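Local coordinates for protein GntR family transcriptional regulator (Streptococcus agalactiae, PDB 7B5T) that represses transcription by binding two-part DNA motifs as a molecular ruler, and carries a TrkA-C (RCK_C) domain that binds the second messenger c-di-AMP, at residues Asp63-Thr68 with Lys80-Glu85; Gln24-Gly29 with Ala75-Lys80; Ile18-Ala23 with Glu85-Tyr90; Lys14-Ala19 with Leu58-Asp63; Glu149-Ser154 with Val186-Asp191. All blocks are in the same frame, centred on the assembly; numbering follows the deposited sequence.

Contact 1 of 5, residues Asp63-Thr68 with Lys80-Glu85; sequences DLQILT and KEKAIE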
# COMPACT_ATOMS: atom_id res chain seq x y z
N ASP A 63 -18.82 24.20 -35.54
CA ASP A 63 -19.80 23.66 -34.61
C ASP A 63 -19.32 23.77 -33.18
O ASP A 63 -20.13 23.95 -32.26
CB ASP A 63 -20.08 22.19 -34.94
CG ASP A 63 -20.80 22.02 -36.25
OD1 ASP A 63 -21.27 23.03 -36.80
OD2 ASP A 63 -20.88 20.87 -36.74
N LEU A 64 -18.01 23.72 -32.97
CA LEU A 64 -17.45 23.90 -31.64
C LEU A 64 -17.22 25.36 -31.31
O LEU A 64 -16.70 25.67 -30.23
CB LEU A 64 -16.15 23.12 -31.53
CG LEU A 64 -16.28 21.61 -31.42
CD1 LEU A 64 -14.91 20.99 -31.24
CD2 LEU A 64 -17.21 21.22 -30.29
N GLN A 65 -17.60 26.25 -32.22
CA GLN A 65 -17.65 27.70 -31.99
C GLN A 65 -16.27 28.30 -31.69
O GLN A 65 -16.16 29.29 -30.97
CB GLN A 65 -18.68 28.01 -30.90
CG GLN A 65 -20.09 27.83 -31.47
CD GLN A 65 -21.20 27.92 -30.44
OE1 GLN A 65 -20.95 28.07 -29.25
NE2 GLN A 65 -22.44 27.78 -30.90
N ILE A 66 -15.21 27.70 -32.25
CA ILE A 66 -13.88 28.31 -32.19
C ILE A 66 -13.67 29.28 -33.35
O ILE A 66 -12.93 30.26 -33.22
CB ILE A 66 -12.77 27.23 -32.17
CG1 ILE A 66 -12.82 26.40 -30.88
CG2 ILE A 66 -11.38 27.83 -32.34
CD1 ILE A 66 -13.42 25.06 -31.06
N LEU A 67 -14.35 29.04 -34.47
CA LEU A 67 -14.26 29.89 -35.65
C LEU A 67 -15.62 29.90 -36.33
O LEU A 67 -16.50 29.10 -36.01
CB LEU A 67 -13.16 29.42 -36.63
CG LEU A 67 -13.13 28.01 -37.21
CD1 LEU A 67 -14.15 27.81 -38.33
CD2 LEU A 67 -11.74 27.70 -37.73
N THR A 68 -15.79 30.84 -37.25
CA THR A 68 -17.00 30.96 -38.04
C THR A 68 -16.65 30.94 -39.52
O THR A 68 -15.62 31.49 -39.94
CB THR A 68 -17.76 32.25 -37.67
OG1 THR A 68 -18.93 31.90 -36.93
CG2 THR A 68 -18.16 33.04 -38.90
N LYS A 80 -9.98 31.73 -28.92
CA LYS A 80 -8.79 30.95 -28.61
C LYS A 80 -9.00 30.14 -27.34
O LYS A 80 -8.46 29.03 -27.21
CB LYS A 80 -7.59 31.89 -28.47
CG LYS A 80 -6.29 31.24 -28.01
CD LYS A 80 -5.19 32.29 -27.93
CE LYS A 80 -3.93 31.76 -27.28
NZ LYS A 80 -2.80 32.72 -27.41
N GLU A 81 -9.78 30.68 -26.40
CA GLU A 81 -10.04 30.00 -25.14
C GLU A 81 -10.79 28.69 -25.37
O GLU A 81 -10.55 27.70 -24.67
CB GLU A 81 -10.84 30.91 -24.21
CG GLU A 81 -10.11 32.19 -23.78
CD GLU A 81 -10.06 33.23 -24.90
OE1 GLU A 81 -10.61 32.96 -25.99
OE2 GLU A 81 -9.49 34.32 -24.68
N LYS A 82 -11.72 28.67 -26.32
CA LYS A 82 -12.42 27.43 -26.63
C LYS A 82 -11.51 26.46 -27.36
O LYS A 82 -11.72 25.24 -27.28
CB LYS A 82 -13.68 27.72 -27.45
CG LYS A 82 -14.80 28.34 -26.64
CD LYS A 82 -16.05 28.52 -27.47
CE LYS A 82 -17.22 28.99 -26.62
NZ LYS A 82 -18.46 29.16 -27.42
N ALA A 83 -10.52 26.97 -28.10
CA ALA A 83 -9.53 26.09 -28.71
C ALA A 83 -8.72 25.33 -27.66
O ALA A 83 -8.47 24.13 -27.82
CB ALA A 83 -8.60 26.89 -29.62
N ILE A 84 -8.30 26.01 -26.59
CA ILE A 84 -7.54 25.32 -25.54
C ILE A 84 -8.41 24.30 -24.82
O ILE A 84 -7.96 23.19 -24.52
CB ILE A 84 -6.88 26.32 -24.57
CG1 ILE A 84 -7.86 26.90 -23.56
CG2 ILE A 84 -6.19 27.45 -25.35
CD1 ILE A 84 -7.21 27.68 -22.43
N GLU A 85 -9.66 24.66 -24.51
CA GLU A 85 -10.58 23.68 -23.91
C GLU A 85 -10.75 22.47 -24.82
O GLU A 85 -10.70 21.32 -24.35
CB GLU A 85 -11.93 24.34 -23.62
CG GLU A 85 -11.87 25.44 -22.58
CD GLU A 85 -13.24 25.97 -22.21
OE1 GLU A 85 -13.33 27.13 -21.75
OE2 GLU A 85 -14.23 25.23 -22.38
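Ile66 lies against the first turn of helix 80-90. Its CG1 meets the backbone between Lys82 and Ala83, with CG1 to Ala83 N at 3.7 Å. CG1 also touches the start of the Lys82 side chain, at 3.8 Å from CB. The other branch goes elsewhere: Ile66 CG2 packs on Ala83 CB at 4.0 Å. One isoleucine thus lies across two successive residues of the helix. Lys82 adds a second layer. Its CG stands anti to the carbonyl carbon (chi1 -74°) and the chain beyond is extended, so it runs back over the turn at Leu64-Gln65. Its CD passes Gln65 O at 3.6 Å. The ammonium NZ ends 3.3 Å from Gln65 OE1, near the protein surface, and also close to Gln65 CB. Further out, Ser79 OG bonds to Lys82 N and so caps the start of the helix that carries these groups. Ile66 is held in turn by backbone bonds to Leu78 and Ser79, and its side chain also touches Leu61 and Ile26. Gln65, with positive phi, ends helix 51-63 in a Schellman motif. The turn leads from this helix into the first wing strand, as in the winged helix-turn-helix fold of GntR regulators.

Contact 2 of 5, residues Gln24-Gly29 with Ala75-Lys80; sequences QRIANG and AIILSK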
# COMPACT_ATOMS: atom_id res chain seq x y z
N GLN A 24 -4.81 23.76 -32.79
CA GLN A 24 -3.52 23.87 -32.13
C GLN A 24 -2.80 25.15 -32.56
O GLN A 24 -2.20 25.84 -31.73
CB GLN A 24 -2.66 22.65 -32.43
CG GLN A 24 -2.54 21.68 -31.27
CD GLN A 24 -2.54 20.24 -31.72
OE1 GLN A 24 -2.49 19.95 -32.91
NE2 GLN A 24 -2.62 19.32 -30.76
N ARG A 25 -2.83 25.45 -33.85
CA ARG A 25 -2.21 26.69 -34.31
C ARG A 25 -2.88 27.91 -33.68
O ARG A 25 -2.21 28.85 -33.25
CB ARG A 25 -2.24 26.76 -35.84
CG ARG A 25 -1.21 25.82 -36.45
CD ARG A 25 -1.10 25.96 -37.95
NE ARG A 25 -0.22 24.92 -38.49
CZ ARG A 25 -0.01 24.73 -39.78
NH1 ARG A 25 0.80 23.76 -40.18
NH2 ARG A 25 -0.60 25.50 -40.68
N ILE A 26 -4.22 27.91 -33.62
CA ILE A 26 -4.94 29.01 -32.98
C ILE A 26 -4.52 29.16 -31.52
O ILE A 26 -4.29 30.27 -31.03
CB ILE A 26 -6.46 28.80 -33.11
CG1 ILE A 26 -6.88 28.79 -34.58
CG2 ILE A 26 -7.22 29.87 -32.32
CD1 ILE A 26 -8.26 28.23 -34.82
N ALA A 27 -4.42 28.03 -30.81
CA ALA A 27 -4.09 28.07 -29.39
C ALA A 27 -2.65 28.51 -29.15
O ALA A 27 -2.34 29.11 -28.12
CB ALA A 27 -4.34 26.71 -28.75
N ASN A 28 -1.76 28.22 -30.10
CA ASN A 28 -0.38 28.68 -30.05
C ASN A 28 -0.27 30.16 -30.34
O ASN A 28 0.61 30.84 -29.80
CB ASN A 28 0.44 27.90 -31.08
CG ASN A 28 1.94 28.14 -30.97
OD1 ASN A 28 2.46 28.60 -29.95
ND2 ASN A 28 2.65 27.84 -32.06
N GLY A 29 -1.18 30.69 -31.15
CA GLY A 29 -1.19 32.10 -31.47
C GLY A 29 -0.71 32.39 -32.88
O GLY A 29 -0.63 33.56 -33.27
N ALA A 75 -12.05 32.04 -43.12
CA ALA A 75 -12.45 31.64 -41.78
C ALA A 75 -11.92 32.66 -40.79
O ALA A 75 -10.71 32.90 -40.72
CB ALA A 75 -11.91 30.25 -41.45
N ILE A 76 -12.83 33.25 -40.02
CA ILE A 76 -12.48 34.24 -39.01
C ILE A 76 -12.52 33.54 -37.66
O ILE A 76 -13.48 32.83 -37.35
CB ILE A 76 -13.44 35.44 -39.06
CG1 ILE A 76 -13.28 36.22 -40.37
CG2 ILE A 76 -13.24 36.34 -37.84
CD1 ILE A 76 -14.36 37.26 -40.61
N ILE A 77 -11.48 33.74 -36.86
CA ILE A 77 -11.36 33.05 -35.58
C ILE A 77 -12.25 33.74 -34.55
O ILE A 77 -12.38 34.97 -34.54
CB ILE A 77 -9.89 33.01 -35.13
CG1 ILE A 77 -9.01 32.52 -36.28
CG2 ILE A 77 -9.73 32.11 -33.92
CD1 ILE A 77 -9.36 31.14 -36.79
N LEU A 78 -12.84 32.94 -33.67
CA LEU A 78 -13.78 33.43 -32.67
C LEU A 78 -13.19 33.35 -31.26
O LEU A 78 -13.09 34.38 -30.58
CB LEU A 78 -15.10 32.65 -32.73
CG LEU A 78 -15.93 32.81 -34.00
CD1 LEU A 78 -17.18 31.95 -33.92
CD2 LEU A 78 -16.29 34.27 -34.21
N SER A 79 -12.81 32.16 -30.80
CA SER A 79 -12.33 32.02 -29.43
C SER A 79 -11.08 31.15 -29.41
O SER A 79 -11.12 29.98 -29.81
CB SER A 79 -13.42 31.41 -28.54
OG SER A 79 -12.93 31.13 -27.24
N LYS A 80 -9.98 31.73 -28.92
CA LYS A 80 -8.79 30.95 -28.61
C LYS A 80 -9.00 30.14 -27.34
O LYS A 80 -8.46 29.03 -27.21
CB LYS A 80 -7.59 31.89 -28.47
CG LYS A 80 -6.29 31.24 -28.01
CD LYS A 80 -5.19 32.29 -27.93
CE LYS A 80 -3.93 31.76 -27.28
NZ LYS A 80 -2.80 32.72 -27.41
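The last turn of helix 14-28 passes the exit of strand 76-77, and the CA atoms of Ala27 and Lys80 come within 5.6 Å. This is where the first helix of the winged helix-turn-helix domain meets the second strand of the wing. No hydrogen bond crosses, and the contact is mostly apolar. Ile26 and Ile77 reach toward each other tip to tip. Ile26 CD1 meets Ile77 CD1 at 3.7 Å. Their CG2 branches meet as well, also at 3.7 Å, so the two side chains touch along both branches. In each residue CG1 is anti to the carbonyl carbon (chi1 -62° in Ile26, -49° in Ile77), and chi1 and chi2 together bring the two CD1 methyls into contact. Both isoleucines are buried. Lys80 closes the outer side with its aliphatic chain. Its CG lies 3.7 Å from Ile26 O. Ala27 has a further neighbour in helix 80-90, where its side chain touches Ile84 and Leu87. Ser79, just before Lys80, is the N-cap residue of that helix. Gly29 takes a positive phi as helix 14-28 ends. Beside this end Lys80 stretches out fully, and its CE comes to 3.2 Å from Ala27 O.

Contact 3 of 5, residues Ile18-Ala23 with Glu85-Tyr90; sequences IAVAVA and EFLNQY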
# COMPACT_ATOMS: atom_id res chain seq x y z
N ILE A 18 -7.62 17.49 -39.14
CA ILE A 18 -7.48 18.87 -39.63
C ILE A 18 -7.91 19.85 -38.55
O ILE A 18 -7.24 20.86 -38.29
CB ILE A 18 -8.29 19.05 -40.92
CG1 ILE A 18 -7.76 18.12 -42.02
CG2 ILE A 18 -8.28 20.51 -41.36
CD1 ILE A 18 -8.59 18.14 -43.28
N ALA A 19 -9.08 19.59 -37.95
CA ALA A 19 -9.59 20.44 -36.88
C ALA A 19 -8.57 20.58 -35.76
O ALA A 19 -8.30 21.70 -35.29
CB ALA A 19 -10.90 19.87 -36.34
N VAL A 20 -8.00 19.46 -35.31
CA VAL A 20 -7.04 19.51 -34.21
C VAL A 20 -5.82 20.32 -34.61
O VAL A 20 -5.32 21.14 -33.82
CB VAL A 20 -6.64 18.08 -33.78
CG1 VAL A 20 -5.57 18.14 -32.70
CG2 VAL A 20 -7.86 17.32 -33.27
N ALA A 21 -5.31 20.12 -35.83
CA ALA A 21 -4.13 20.86 -36.27
C ALA A 21 -4.37 22.37 -36.26
O ALA A 21 -3.58 23.14 -35.69
CB ALA A 21 -3.71 20.39 -37.66
N VAL A 22 -5.46 22.81 -36.89
CA VAL A 22 -5.70 24.25 -36.98
C VAL A 22 -6.04 24.83 -35.61
O VAL A 22 -5.64 25.96 -35.28
CB VAL A 22 -6.78 24.57 -38.04
CG1 VAL A 22 -8.01 23.75 -37.81
CG2 VAL A 22 -7.11 26.06 -38.04
N ALA A 23 -6.76 24.08 -34.78
CA ALA A 23 -7.04 24.53 -33.42
C ALA A 23 -5.77 24.67 -32.60
O ALA A 23 -5.63 25.60 -31.80
CB ALA A 23 -8.02 23.57 -32.74
N GLU A 85 -9.66 24.66 -24.51
CA GLU A 85 -10.58 23.68 -23.91
C GLU A 85 -10.75 22.47 -24.82
O GLU A 85 -10.70 21.32 -24.35
CB GLU A 85 -11.93 24.34 -23.62
CG GLU A 85 -11.87 25.44 -22.58
CD GLU A 85 -13.24 25.97 -22.21
OE1 GLU A 85 -13.33 27.13 -21.75
OE2 GLU A 85 -14.23 25.23 -22.38
N PHE A 86 -10.95 22.70 -26.11
CA PHE A 86 -11.08 21.59 -27.05
C PHE A 86 -9.81 20.75 -27.12
O PHE A 86 -9.88 19.52 -27.20
CB PHE A 86 -11.47 22.10 -28.44
CG PHE A 86 -11.23 21.10 -29.54
CD1 PHE A 86 -12.08 20.02 -29.71
CD2 PHE A 86 -10.20 21.28 -30.44
CE1 PHE A 86 -11.87 19.10 -30.73
CE2 PHE A 86 -9.98 20.37 -31.47
CZ PHE A 86 -10.82 19.28 -31.61
N LEU A 87 -8.64 21.40 -27.11
CA LEU A 87 -7.39 20.64 -27.14
C LEU A 87 -7.24 19.78 -25.89
O LEU A 87 -6.87 18.61 -25.97
CB LEU A 87 -6.19 21.58 -27.29
CG LEU A 87 -6.07 22.32 -28.62
CD1 LEU A 87 -4.83 23.20 -28.61
CD2 LEU A 87 -6.03 21.35 -29.79
N ASN A 88 -7.54 20.35 -24.72
CA ASN A 88 -7.49 19.58 -23.48
C ASN A 88 -8.45 18.40 -23.53
O ASN A 88 -8.12 17.31 -23.06
CB ASN A 88 -7.80 20.47 -22.27
CG ASN A 88 -6.80 21.60 -22.10
OD1 ASN A 88 -5.73 21.59 -22.71
ND2 ASN A 88 -7.15 22.57 -21.26
N GLN A 89 -9.65 18.62 -24.07
CA GLN A 89 -10.62 17.54 -24.13
C GLN A 89 -10.20 16.44 -25.09
O GLN A 89 -10.27 15.25 -24.76
CB GLN A 89 -11.99 18.09 -24.54
CG GLN A 89 -13.09 17.04 -24.58
CD GLN A 89 -13.29 16.37 -23.24
OE1 GLN A 89 -13.24 17.01 -22.19
NE2 GLN A 89 -13.50 15.06 -23.26
N TYR A 90 -9.76 16.80 -26.30
CA TYR A 90 -9.43 15.76 -27.28
C TYR A 90 -8.14 15.05 -26.89
O TYR A 90 -8.11 13.82 -26.75
CB TYR A 90 -9.34 16.35 -28.69
CG TYR A 90 -9.45 15.29 -29.76
CD1 TYR A 90 -10.70 14.79 -30.12
CD2 TYR A 90 -8.33 14.80 -30.42
CE1 TYR A 90 -10.83 13.82 -31.09
CE2 TYR A 90 -8.46 13.82 -31.40
CZ TYR A 90 -9.71 13.34 -31.73
OH TYR A 90 -9.84 12.37 -32.70
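Phe86 O takes Tyr90 N at 2.9 Å in helix 80-90, and Ala19 O takes Ala23 N at 2.9 Å in helix 14-28; Phe86 and Ala23 touch across the contact. These bonds stay within each helix, and none crosses. What meets between the helices is apolar. The axes of the two segments come within 10.4 Å and cross at a steep angle, their N-to-C directions 132° apart. Val20 CG2 touches two rings of the other helix. It meets Phe86 CZ at 3.9 Å and Tyr90 CD2 at 3.8 Å. The approach to Tyr90 is an off-centre CH-pi contact: CG2 is 4.3 Å from the ring centroid, 29° off the normal. Both aromatic side chains leave their backbone toward helix 14-28, and CG anti to the backbone N (chi1 163° in Phe86) carries the rings on to Val20. Ala23 CB sits at the edge of the Phe86 ring, 3.9 Å from CD2. Leu87 fills in beside it, with CD2 at 4.2 Å from Ala23 CB. Tyr90 has a second role, since Arg204 of a second subunit makes a cation-pi contact with it and bonds to its carbonyl O. The packing on helix 14-28 is apolar, so it depends on close fit; the polar bonds of Tyr90 noted here go to the second subunit.

Contact 4 of 5, residues Lys14-Ala19 with Leu58-Asp63; sequences KYQKIA and LNILAD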
# COMPACT_ATOMS: atom_id res chain seq x y z
N LYS A 14 -10.10 11.97 -41.05
CA LYS A 14 -9.18 13.06 -41.39
C LYS A 14 -9.72 14.43 -40.99
O LYS A 14 -8.94 15.34 -40.69
CB LYS A 14 -8.86 13.04 -42.88
CG LYS A 14 -7.81 14.06 -43.30
CD LYS A 14 -7.48 13.89 -44.77
CE LYS A 14 -6.54 12.71 -44.97
NZ LYS A 14 -6.19 12.50 -46.40
N TYR A 15 -11.05 14.62 -41.02
CA TYR A 15 -11.59 15.94 -40.69
C TYR A 15 -11.27 16.31 -39.25
O TYR A 15 -10.97 17.48 -38.96
CB TYR A 15 -13.10 15.99 -40.92
CG TYR A 15 -13.61 15.22 -42.12
CD1 TYR A 15 -13.21 15.55 -43.40
CD2 TYR A 15 -14.53 14.19 -41.96
CE1 TYR A 15 -13.68 14.85 -44.50
CE2 TYR A 15 -15.01 13.49 -43.05
CZ TYR A 15 -14.58 13.83 -44.32
OH TYR A 15 -15.06 13.13 -45.41
N GLN A 16 -11.35 15.34 -38.34
CA GLN A 16 -10.97 15.59 -36.95
C GLN A 16 -9.50 15.98 -36.85
O GLN A 16 -9.13 16.88 -36.09
CB GLN A 16 -11.26 14.35 -36.10
CG GLN A 16 -11.26 14.61 -34.62
CD GLN A 16 -12.27 15.67 -34.23
OE1 GLN A 16 -13.47 15.48 -34.37
NE2 GLN A 16 -11.78 16.80 -33.74
N LYS A 17 -8.64 15.30 -37.62
CA LYS A 17 -7.21 15.61 -37.64
C LYS A 17 -6.97 17.06 -38.06
O LYS A 17 -6.19 17.79 -37.42
CB LYS A 17 -6.50 14.67 -38.60
CG LYS A 17 -6.48 13.20 -38.20
CD LYS A 17 -5.77 12.37 -39.26
CE LYS A 17 -5.68 10.90 -38.89
NZ LYS A 17 -4.96 10.10 -39.91
N ILE A 18 -7.62 17.49 -39.14
CA ILE A 18 -7.48 18.87 -39.63
C ILE A 18 -7.91 19.85 -38.55
O ILE A 18 -7.24 20.86 -38.29
CB ILE A 18 -8.29 19.05 -40.92
CG1 ILE A 18 -7.76 18.12 -42.02
CG2 ILE A 18 -8.28 20.51 -41.36
CD1 ILE A 18 -8.59 18.14 -43.28
N ALA A 19 -9.08 19.59 -37.95
CA ALA A 19 -9.59 20.44 -36.88
C ALA A 19 -8.57 20.58 -35.76
O ALA A 19 -8.30 21.70 -35.29
CB ALA A 19 -10.90 19.87 -36.34
N LEU A 58 -12.85 22.34 -40.79
CA LEU A 58 -13.19 23.66 -40.27
C LEU A 58 -14.64 23.71 -39.78
O LEU A 58 -14.95 24.48 -38.86
CB LEU A 58 -12.96 24.72 -41.34
CG LEU A 58 -11.49 24.99 -41.66
CD1 LEU A 58 -11.34 26.12 -42.67
CD2 LEU A 58 -10.70 25.27 -40.39
N ASN A 59 -15.53 22.91 -40.37
CA ASN A 59 -16.90 22.78 -39.88
C ASN A 59 -16.95 22.18 -38.49
O ASN A 59 -17.83 22.53 -37.70
CB ASN A 59 -17.74 21.94 -40.84
CG ASN A 59 -18.49 22.77 -41.86
OD1 ASN A 59 -18.49 22.46 -43.06
ND2 ASN A 59 -19.19 23.79 -41.38
N ILE A 60 -16.02 21.28 -38.17
CA ILE A 60 -15.94 20.76 -36.81
C ILE A 60 -15.71 21.91 -35.83
O ILE A 60 -16.44 22.06 -34.83
CB ILE A 60 -14.84 19.70 -36.69
CG1 ILE A 60 -15.23 18.44 -37.48
CG2 ILE A 60 -14.56 19.36 -35.23
CD1 ILE A 60 -14.09 17.47 -37.67
N LEU A 61 -14.72 22.75 -36.11
CA LEU A 61 -14.42 23.86 -35.21
C LEU A 61 -15.51 24.93 -35.25
O LEU A 61 -15.69 25.66 -34.27
CB LEU A 61 -13.07 24.47 -35.56
CG LEU A 61 -11.89 23.53 -35.31
CD1 LEU A 61 -10.59 24.22 -35.65
CD2 LEU A 61 -11.88 22.99 -33.89
N ALA A 62 -16.23 25.05 -36.37
CA ALA A 62 -17.37 25.95 -36.43
C ALA A 62 -18.47 25.49 -35.48
O ALA A 62 -19.03 26.29 -34.72
CB ALA A 62 -17.89 26.06 -37.86
N ASP A 63 -18.82 24.20 -35.54
CA ASP A 63 -19.80 23.66 -34.61
C ASP A 63 -19.32 23.77 -33.18
O ASP A 63 -20.13 23.95 -32.26
CB ASP A 63 -20.08 22.19 -34.94
CG ASP A 63 -20.80 22.02 -36.25
OD1 ASP A 63 -21.27 23.03 -36.80
OD2 ASP A 63 -20.88 20.87 -36.74
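Ile60 and Leu61 supply the helix 51-63 side of an almost wholly apolar packing with Tyr15, Gln16 and Ala19. The axes of the two segments approach to 8.4 Å and cross at 66°. Among contacts between side chains, Ile60 CD1 meets Tyr15 CB at 3.7 Å. Ile60 CG2 meets Ala19 CB at 3.9 Å. Ala19 CB also touches Leu61 CG at 3.9 Å, so this one methyl packs against both branched side chains. Gln16 is bent at chi2 (58°), and its side chain crosses that of Ile60 at about a right angle. A second group joins side chain to backbone. Ile60 CD1 reaches the carbonyl of Tyr15, 3.4 Å from its O. Leu61 CD1 does the same at Ala19 O, also 3.4 Å. No hydrogen bond crosses, and those carbonyls serve their own helix: Tyr15 O, for one, takes Ala19 N at 3.0 Å. Around this pair, helix 80-90 lies next to Gln16 and Leu61 through Phe86, and Gln16 also meets Tyr90. Leu61 continues onto Val22, Ala23 and Ile66. Phe184 of a third subunit and His162 of a second one pack on Ile60. The contact joins the first and third helices of the winged helix-turn-helix domain, with helix 80-90 alongside.

Contact 5 of 5, residues Glu149-Ser154 with Val186-Asp191; sequences EHLGKS and VIEQGD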
# COMPACT_ATOMS: atom_id res chain seq x y z
N GLU A 149 -5.41 -12.31 30.20
CA GLU A 149 -5.36 -13.64 30.78
C GLU A 149 -5.30 -13.54 32.30
O GLU A 149 -6.35 -13.67 32.95
CB GLU A 149 -4.21 -14.44 30.12
CG GLU A 149 -2.80 -13.88 30.40
CD GLU A 149 -2.44 -12.64 29.61
OE1 GLU A 149 -3.35 -12.01 29.04
OE2 GLU A 149 -1.25 -12.28 29.57
N HIS A 150 -4.13 -13.28 32.89
CA HIS A 150 -3.97 -13.28 34.37
C HIS A 150 -4.11 -11.86 34.94
O HIS A 150 -3.13 -11.37 35.54
CB HIS A 150 -2.64 -13.94 34.77
CG HIS A 150 -1.49 -13.63 33.86
ND1 HIS A 150 -0.79 -14.62 33.20
CD2 HIS A 150 -0.91 -12.46 33.52
CE1 HIS A 150 0.17 -14.07 32.48
NE2 HIS A 150 0.11 -12.75 32.66
N LEU A 151 -5.29 -11.25 34.79
CA LEU A 151 -5.52 -9.91 35.40
C LEU A 151 -6.18 -10.09 36.77
O LEU A 151 -6.95 -11.06 36.94
CB LEU A 151 -6.37 -9.06 34.44
CG LEU A 151 -7.82 -9.49 34.24
CD1 LEU A 151 -8.70 -8.28 33.95
CD2 LEU A 151 -7.95 -10.50 33.12
N GLY A 152 -5.87 -9.21 37.73
CA GLY A 152 -6.43 -9.32 39.09
C GLY A 152 -5.58 -10.25 39.93
O GLY A 152 -6.15 -10.95 40.79
N LYS A 153 -4.27 -10.27 39.68
CA LYS A 153 -3.39 -11.22 40.41
C LYS A 153 -2.17 -10.48 40.98
O LYS A 153 -1.60 -9.65 40.26
CB LYS A 153 -2.96 -12.36 39.48
CG LYS A 153 -4.08 -13.30 39.05
CD LYS A 153 -3.61 -14.39 38.12
CE LYS A 153 -4.72 -15.33 37.71
NZ LYS A 153 -4.24 -16.38 36.78
N SER A 154 -1.82 -10.78 42.23
CA SER A 154 -0.65 -10.20 42.86
C SER A 154 0.62 -10.50 42.07
O SER A 154 0.74 -11.53 41.39
CB SER A 154 -0.53 -10.76 44.27
OG SER A 154 0.45 -11.77 44.33
N VAL A 186 -2.27 -5.47 42.81
CA VAL A 186 -3.09 -6.22 41.87
C VAL A 186 -3.29 -5.36 40.64
O VAL A 186 -3.45 -4.14 40.74
CB VAL A 186 -4.42 -6.65 42.52
CG1 VAL A 186 -5.61 -6.48 41.58
CG2 VAL A 186 -4.32 -8.06 43.09
N ILE A 187 -3.25 -5.99 39.47
CA ILE A 187 -3.38 -5.30 38.19
C ILE A 187 -4.66 -5.74 37.51
O ILE A 187 -4.96 -6.93 37.42
CB ILE A 187 -2.19 -5.55 37.25
CG1 ILE A 187 -0.86 -5.25 37.94
CG2 ILE A 187 -2.34 -4.69 35.99
CD1 ILE A 187 -0.39 -6.40 38.75
N GLU A 188 -5.38 -4.77 36.98
CA GLU A 188 -6.57 -5.02 36.20
C GLU A 188 -6.31 -4.51 34.79
O GLU A 188 -5.24 -3.97 34.49
CB GLU A 188 -7.80 -4.36 36.83
CG GLU A 188 -8.31 -5.04 38.09
CD GLU A 188 -8.76 -6.47 37.83
OE1 GLU A 188 -9.31 -6.72 36.74
OE2 GLU A 188 -8.57 -7.32 38.72
N GLN A 189 -7.29 -4.71 33.93
CA GLN A 189 -7.21 -4.25 32.55
C GLN A 189 -7.36 -2.75 32.42
O GLN A 189 -8.20 -2.13 33.09
CB GLN A 189 -8.30 -4.91 31.72
CG GLN A 189 -8.49 -4.24 30.40
CD GLN A 189 -9.52 -4.94 29.59
OE1 GLN A 189 -10.11 -5.92 30.04
NE2 GLN A 189 -9.85 -4.37 28.45
N GLY A 190 -6.55 -2.17 31.53
CA GLY A 190 -6.57 -0.75 31.26
C GLY A 190 -5.54 0.04 32.03
O GLY A 190 -5.63 1.27 32.07
N ASP A 191 -4.56 -0.64 32.61
CA ASP A 191 -3.47 -0.09 33.39
C ASP A 191 -2.21 0.05 32.54
O ASP A 191 -1.99 -0.68 31.57
CB ASP A 191 -3.18 -0.98 34.59
CG ASP A 191 -4.40 -1.23 35.43
OD1 ASP A 191 -5.41 -0.51 35.26
OD2 ASP A 191 -4.37 -2.16 36.26
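The Glu188 carboxylate is the flat group that crosses to Leu151 and Gly152. Its OE1 lies beside Leu151 CD1 at 3.3 Å, and the two side chains cross at about a right angle. Its OE2 is turned to Gly152 but makes no hydrogen bond with Gly152 N, 3.4 Å away, because the angle is poor. The His150 ring has CG of Glu149 on one face, 3.5 Å above its centre; the rings of Tyr208 and Phe209 also meet it. Residues 151-154 and 186-189 run nearly opposite ways, 167° apart end to end. A bond from Gly152 N to Ile187 O is probable, but its modelled length is doubtfully short. The other contacts are van der Waals. Val186 CG1 touches Gly152 CA at 3.9 Å, and its CG2 lies 3.8 Å from Ser154 N. Leu151 CD1 also reaches Gln189 CB. Ile187 sends CD1 to Lys153 O at 3.8 Å and also packs on Ile155. Asp191 OD2 takes Glu188 N at 2.9 Å, on the syn side and 31° out of the carboxylate plane, and also His173 ND1. Ser154 OG caps helix 155-158 by bonding to Glu157 N. In this TrkA-C domain Ile187 lies about 6 Å, side chain to side chain, from Ile168, a c-di-AMP-binding residue. Mainly van der Waals contacts thus join two surface loops near the ligand site, while the Asp191 carboxylate steadies the 186-191 loop alone.

Overall arrangement
Contacts 1 to 4 gather in the DNA-binding end, and contact 5 lies about 76 Å from contact 1, centre to centre, in the TrkA-C domain. Contacts 3 and 4 are buried and start from the same helix 14-28, which contact 2 also uses at its far end. Contacts 1 and 3 share helix 80-90. Contacts 1 and 2 meet through the wing, where strands 67-68 and 76-77 are neighbours. Contact 3 packs methyls on rings; contact 4 packs aliphatic groups on each other and on backbone carbonyls. The two contacts at the wing are partly buried, and each sets a lysine chain beside a buried isoleucine. Contact 5 is a surface pairing of loops, with carboxylates and backbone polar groups.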